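Local coordinates for protein rhamnosidase B (Bacillus sp., PDB 2OKX) that hydrolyses terminal alpha-L-rhamnose residues from rhamnosides as an alpha-L-rhamnosidase of glycoside hydrolase family 78, at residues R24-G28 with W163-F168; D126-E132 with D170-A176. All coordinates share one frame; numbering follows the deposited sequence.

Interaction 1 of 2, residues R24-G28 with W163-F168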
loop_
_atom_site.group_PDB
_atom_site.type_symbol
_atom_site.label_atom_id
_atom_site.label_comp_id
_atom_site.label_asym_id
_atom_site.label_seq_id
_atom_site.Cartn_x
_atom_site.Cartn_y
_atom_site.Cartn_z
ATOM N N ARG A 24 8.505 -3.818 21.677
ATOM C CA ARG A 24 8.545 -3.900 23.132
ATOM C C ARG A 24 7.322 -4.571 23.750
ATOM O O ARG A 24 6.187 -4.308 23.353
ATOM C CB ARG A 24 8.718 -2.488 23.698
ATOM C CG ARG A 24 8.657 -2.373 25.212
ATOM C CD ARG A 24 9.047 -0.963 25.647
ATOM N NE ARG A 24 10.472 -0.714 25.441
ATOM C CZ ARG A 24 11.437 -1.195 26.219
ATOM N NH1 ARG A 24 11.138 -1.952 27.268
ATOM N NH2 ARG A 24 12.707 -0.926 25.946
ATOM N N CYS A 25 7.573 -5.432 24.734
ATOM C CA CYS A 25 6.522 -6.166 25.434
ATOM C C CYS A 25 6.088 -5.477 26.721
ATOM O O CYS A 25 6.899 -4.862 27.414
ATOM C CB CYS A 25 7.008 -7.573 25.793
ATOM S SG CYS A 25 7.637 -8.552 24.418
ATOM N N PHE A 26 4.801 -5.596 27.037
ATOM C CA PHE A 26 4.245 -5.027 28.258
ATOM C C PHE A 26 3.345 -6.065 28.919
ATOM O O PHE A 26 2.641 -6.812 28.236
ATOM C CB PHE A 26 3.428 -3.763 27.965
ATOM C CG PHE A 26 4.248 -2.607 27.466
ATOM C CD1 PHE A 26 4.533 -2.468 26.110
ATOM C CD2 PHE A 26 4.748 -1.662 28.358
ATOM C CE1 PHE A 26 5.303 -1.405 25.649
ATOM C CE2 PHE A 26 5.519 -0.593 27.909
ATOM C CZ PHE A 26 5.797 -0.464 26.552
ATOM N N ARG A 27 3.383 -6.117 30.247
ATOM C CA ARG A 27 2.565 -7.051 31.010
ATOM C C ARG A 27 1.921 -6.348 32.195
ATOM O O ARG A 27 2.569 -5.581 32.909
ATOM C CB ARG A 27 3.402 -8.231 31.516
ATOM C CG ARG A 27 3.751 -9.271 30.453
ATOM C CD ARG A 27 4.675 -10.338 31.019
ATOM N NE ARG A 27 4.083 -11.021 32.167
ATOM C CZ ARG A 27 3.214 -12.023 32.081
ATOM N NH1 ARG A 27 2.829 -12.475 30.894
ATOM N NH2 ARG A 27 2.722 -12.569 33.186
ATOM N N GLY A 28 0.636 -6.612 32.389
ATOM C CA GLY A 28 -0.095 -6.018 33.488
ATOM C C GLY A 28 -1.090 -7.035 34.007
ATOM O O GLY A 28 -1.730 -7.736 33.224
ATOM N N TRP A 163 6.122 -15.194 26.973
ATOM C CA TRP A 163 6.058 -13.885 27.621
ATOM C C TRP A 163 4.653 -13.300 27.777
ATOM O O TRP A 163 4.433 -12.423 28.615
ATOM C CB TRP A 163 6.931 -12.871 26.870
ATOM C CG TRP A 163 6.381 -12.457 25.528
ATOM C CD1 TRP A 163 6.638 -13.035 24.320
ATOM C CD2 TRP A 163 5.464 -11.385 25.275
ATOM N NE1 TRP A 163 5.940 -12.390 23.327
ATOM C CE2 TRP A 163 5.210 -11.374 23.885
ATOM C CE3 TRP A 163 4.834 -10.433 26.085
ATOM C CZ2 TRP A 163 4.348 -10.446 23.287
ATOM C CZ3 TRP A 163 3.976 -9.508 25.492
ATOM C CH2 TRP A 163 3.742 -9.524 24.104
ATOM N N ALA A 164 3.704 -13.774 26.973
ATOM C CA ALA A 164 2.342 -13.256 27.036
ATOM C C ALA A 164 1.383 -14.111 27.855
ATOM O O ALA A 164 0.231 -13.727 28.061
ATOM C CB ALA A 164 1.793 -13.076 25.624
ATOM N N LEU A 165 1.852 -15.260 28.331
ATOM C CA LEU A 165 0.999 -16.151 29.109
ATOM C C LEU A 165 0.836 -15.719 30.563
ATOM O O LEU A 165 1.742 -15.139 31.157
ATOM C CB LEU A 165 1.537 -17.584 29.046
ATOM C CG LEU A 165 1.634 -18.187 27.641
ATOM C CD1 LEU A 165 2.101 -19.630 27.738
ATOM C CD2 LEU A 165 0.279 -18.111 26.947
ATOM N N PRO A 166 -0.338 -15.992 31.152
ATOM C CA PRO A 166 -0.660 -15.646 32.539
ATOM C C PRO A 166 0.343 -16.168 33.569
ATOM O O PRO A 166 0.662 -15.480 34.540
ATOM C CB PRO A 166 -2.045 -16.259 32.730
ATOM C CG PRO A 166 -2.651 -16.125 31.365
ATOM C CD PRO A 166 -1.514 -16.567 30.473
ATOM N N ALA A 167 0.841 -17.379 33.352
ATOM C CA ALA A 167 1.784 -17.994 34.281
ATOM C C ALA A 167 3.244 -17.608 34.049
ATOM O O ALA A 167 4.136 -18.088 34.751
ATOM C CB ALA A 167 1.638 -19.508 34.228
ATOM N N PHE A 168 3.495 -16.747 33.070
ATOM C CA PHE A 168 4.863 -16.334 32.781
ATOM C C PHE A 168 5.460 -15.547 33.943
ATOM O O PHE A 168 4.797 -14.703 34.542
ATOM C CB PHE A 168 4.909 -15.489 31.504
ATOM C CG PHE A 168 6.296 -15.056 31.115
ATOM C CD1 PHE A 168 6.759 -13.784 31.435
ATOM C CD2 PHE A 168 7.150 -15.932 30.455
ATOM C CE1 PHE A 168 8.054 -13.389 31.102
ATOM C CE2 PHE A 168 8.449 -15.549 30.117
ATOM C CZ PHE A 168 8.900 -14.274 30.442
#

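Interaction 2 of 2, residues D126-E132 with D170-A176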
loop_
_atom_site.group_PDB
_atom_site.type_symbol
_atom_site.label_atom_id
_atom_site.label_comp_id
_atom_site.label_asym_id
_atom_site.label_seq_id
_atom_site.Cartn_x
_atom_site.Cartn_y
_atom_site.Cartn_z
ATOM N N ASP A 126 0.364 1.795 33.829
ATOM C CA ASP A 126 1.100 2.720 34.682
ATOM C C ASP A 126 2.421 2.090 35.101
ATOM O O ASP A 126 2.742 0.977 34.683
ATOM C CB ASP A 126 0.269 3.106 35.915
ATOM C CG ASP A 126 -0.033 1.926 36.820
ATOM O OD1 ASP A 126 -0.892 2.081 37.713
ATOM O OD2 ASP A 126 0.584 0.853 36.654
ATOM N N ALA A 127 3.179 2.805 35.926
ATOM C CA ALA A 127 4.484 2.342 36.392
ATOM C C ALA A 127 4.485 0.945 37.015
ATOM O O ALA A 127 5.545 0.334 37.162
ATOM C CB ALA A 127 5.062 3.352 37.381
ATOM N N ALA A 128 3.307 0.443 37.378
ATOM C CA ALA A 128 3.199 -0.880 37.983
ATOM C C ALA A 128 3.390 -1.991 36.955
ATOM O O ALA A 128 3.741 -3.120 37.305
ATOM C CB ALA A 128 1.851 -1.032 38.672
ATOM N N TRP A 129 3.156 -1.671 35.686
ATOM C CA TRP A 129 3.312 -2.646 34.612
ATOM C C TRP A 129 4.780 -2.967 34.372
ATOM O O TRP A 129 5.663 -2.178 34.707
ATOM C CB TRP A 129 2.685 -2.115 33.321
ATOM C CG TRP A 129 1.188 -2.173 33.302
ATOM C CD1 TRP A 129 0.337 -1.746 34.279
ATOM C CD2 TRP A 129 0.364 -2.661 32.236
ATOM N NE1 TRP A 129 -0.968 -1.935 33.889
ATOM C CE2 TRP A 129 -0.980 -2.496 32.639
ATOM C CE3 TRP A 129 0.631 -3.220 30.979
ATOM C CZ2 TRP A 129 -2.059 -2.870 31.826
ATOM C CZ3 TRP A 129 -0.442 -3.592 30.171
ATOM C CH2 TRP A 129 -1.769 -3.414 30.601
ATOM N N ARG A 130 5.030 -4.134 33.786
ATOM C CA ARG A 130 6.382 -4.591 33.483
ATOM C C ARG A 130 6.623 -4.446 31.984
ATOM O O ARG A 130 5.679 -4.509 31.191
ATOM C CB ARG A 130 6.534 -6.061 33.866
ATOM C CG ARG A 130 6.166 -6.386 35.303
ATOM C CD ARG A 130 7.329 -6.144 36.240
ATOM N NE ARG A 130 7.067 -6.697 37.565
ATOM C CZ ARG A 130 8.003 -6.895 38.488
ATOM N NH1 ARG A 130 9.266 -6.584 38.230
ATOM N NH2 ARG A 130 7.677 -7.411 39.665
ATOM N N THR A 131 7.883 -4.267 31.598
ATOM C CA THR A 131 8.226 -4.120 30.189
ATOM C C THR A 131 9.664 -4.517 29.874
ATOM O O THR A 131 10.571 -4.325 30.686
ATOM C CB THR A 131 8.005 -2.671 29.707
ATOM O OG1 THR A 131 8.331 -2.575 28.315
ATOM C CG2 THR A 131 8.881 -1.704 30.493
ATOM N N GLU A 132 9.851 -5.079 28.684
ATOM C CA GLU A 132 11.155 -5.512 28.186
ATOM C C GLU A 132 11.046 -5.602 26.665
ATOM O O GLU A 132 9.961 -5.844 26.134
ATOM C CB GLU A 132 11.528 -6.899 28.731
ATOM C CG GLU A 132 11.867 -6.960 30.217
ATOM C CD GLU A 132 13.167 -6.252 30.567
ATOM O OE1 GLU A 132 14.205 -6.566 29.944
ATOM O OE2 GLU A 132 13.152 -5.387 31.472
ATOM N N ASP A 170 7.625 -12.748 35.077
ATOM C CA ASP A 170 8.247 -11.506 34.641
ATOM C C ASP A 170 8.869 -10.760 35.817
ATOM O O ASP A 170 9.050 -9.544 35.767
ATOM C CB ASP A 170 7.208 -10.613 33.959
ATOM C CG ASP A 170 6.068 -10.234 34.885
ATOM O OD1 ASP A 170 6.066 -10.688 36.050
ATOM O OD2 ASP A 170 5.170 -9.484 34.449
ATOM N N GLY A 171 9.196 -11.497 36.874
ATOM C CA GLY A 171 9.791 -10.885 38.047
ATOM C C GLY A 171 11.058 -10.105 37.743
ATOM O O GLY A 171 11.337 -9.094 38.387
ATOM N N GLY A 172 11.820 -10.571 36.757
ATOM C CA GLY A 172 13.057 -9.901 36.396
ATOM C C GLY A 172 12.892 -8.767 35.400
ATOM O O GLY A 172 13.876 -8.165 34.969
ATOM N N TRP A 173 11.650 -8.470 35.034
ATOM C CA TRP A 173 11.368 -7.401 34.084
ATOM C C TRP A 173 11.364 -6.038 34.750
ATOM O O TRP A 173 10.891 -5.887 35.876
ATOM C CB TRP A 173 10.007 -7.628 33.421
ATOM C CG TRP A 173 10.010 -8.675 32.349
ATOM C CD1 TRP A 173 10.823 -9.770 32.265
ATOM C CD2 TRP A 173 9.123 -8.746 31.229
ATOM N NE1 TRP A 173 10.496 -10.518 31.159
ATOM C CE2 TRP A 173 9.455 -9.912 30.506
ATOM C CE3 TRP A 173 8.077 -7.934 30.766
ATOM C CZ2 TRP A 173 8.776 -10.290 29.340
ATOM C CZ3 TRP A 173 7.402 -8.312 29.606
ATOM C CH2 TRP A 173 7.757 -9.480 28.908
ATOM N N ALA A 174 11.885 -5.043 34.041
ATOM C CA ALA A 174 11.926 -3.683 34.554
ATOM C C ALA A 174 10.503 -3.145 34.613
ATOM O O ALA A 174 9.603 -3.673 33.954
ATOM C CB ALA A 174 12.777 -2.809 33.643
ATOM N N GLN A 175 10.300 -2.102 35.410
ATOM C CA GLN A 175 8.991 -1.484 35.534
ATOM C C GLN A 175 8.840 -0.496 34.389
ATOM O O GLN A 175 9.827 0.070 33.921
ATOM C CB GLN A 175 8.868 -0.741 36.866
ATOM C CG GLN A 175 8.994 -1.625 38.095
ATOM C CD GLN A 175 7.949 -2.718 38.131
ATOM O OE1 GLN A 175 6.754 -2.451 38.012
ATOM N NE2 GLN A 175 8.392 -3.958 38.299
ATOM N N ALA A 176 7.609 -0.294 33.933
ATOM C CA ALA A 176 7.353 0.637 32.843
ATOM C C ALA A 176 7.468 2.066 33.360
ATOM O O ALA A 176 7.293 2.314 34.549
ATOM C CB ALA A 176 5.964 0.398 32.263
#

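Interaction 1 of 2, residues R24-G28 with W163-F168
Cys25 and Arg27, two residues apart on the extended strand 24-28, both leave the strand toward the irregular segment 163-168, whose backbone stays apart: the closest CA pairing, Arg27 with Ala164, is 7.4 Å. Side chains bridge that distance. The sulfur of Cys25 sits over the six-membered ring of Trp163, SG 3.6 Å from the ring centroid and only 8° off the normal, a sulfur-aromatic contact. CB of Cys25 lies over the same ring as a CH-pi neighbour, while Ala164 CB backs the opposite face. Arg27 reaches further, its chain bent at chi3 to bring the guanidinium edge up to the loop carbonyls, with Trp163 O and Leu165 O tilted 25° and 19° from its plane. NH1 donates to Trp163 O at 2.8 Å and to Leu165 O at 2.9 Å, meeting each carbonyl from above its plane. Leu165 O also accepts from Phe168 N (3.1 Å), closing a type I turn, and the two donors come to it from opposite faces. Phe168 CB rests over one guanidinium face, 3.7 Å from Arg27 NH1. A leucine here would probably leave Trp163 O and Leu165 O without this donor and the Asp170 carboxylate without its salt-bridge partner. With NE of Arg27 paired to Asp170 OD2, the carboxylate probably offsets the positive charge while NH1 ties two loop carbonyls to the sheet.

Interaction 2 of 2, residues D126-E132 with D170-A176
The Trp173 indole is sandwiched: CG of Glu132 lies over its five-membered ring, 3.4 Å from the centroid in a CH-pi contact, Asp170 CB is on the opposite face, and the backbone N of Thr131 meets the edge. The guanidinium of Arg130 has Asp170 O and Gly171 CA over one face and Trp173 O at its edge. These groups flank an antiparallel pairing of neighbouring strands in the N-terminal domain's beta sheet, with Arg130 and Gln175 a non-hydrogen-bonded pair whose CA atoms are 4.5 Å apart. Ala176 N donates to Trp129 O (2.8 Å) on one side of that pair, and Thr131 N to Ala174 O (3.0 Å) on the other. A bend at chi2 (-85°) turns the Arg130 chain so that NH1 comes to Trp173 O, in a bond of 2.9 Å lying in both the carbonyl and guanidinium planes. Asp170 OD2, already paired with Arg27, touches Arg130 CG; no N-H of Arg130 is aimed at this carboxylate. Thr131 turns CG2 onto Ala176, while its OG1 bonds to Cys25 O and Arg24 NH1. Asp126 OD2 accepts from Ala128 N in an Asx turn. Past the indole, Glu132 folds back at chi2. Its OE2 takes the N-H of Ala174 at 2.9 Å, almost straight at 171°, on the anti side and tilted 26° from the carboxylate plane.

Overall arrangement
Interactions 1 and 2 have their centres 10 Å apart, and both reach one antiparallel sheet of the N-terminal region, where strand 130-133 runs between 22-31 and 174-181. Segment 163-168 packs on strand 22-31 from the loop before strand 174-181. The segments alternate along the chain: 24-28, 126-132, 163-168, then 170-176. The first strand thus meets the loop that leads into the last, and the middle strand pairs with the last directly. A probable backbone hydrogen bond between neighbouring strands, Cys25 N to Glu132 O at 2.8 Å, links the two sites. The contact centres lie about 32 and 35 Å from the chain's centre; together they join three strands and the loop before the last one.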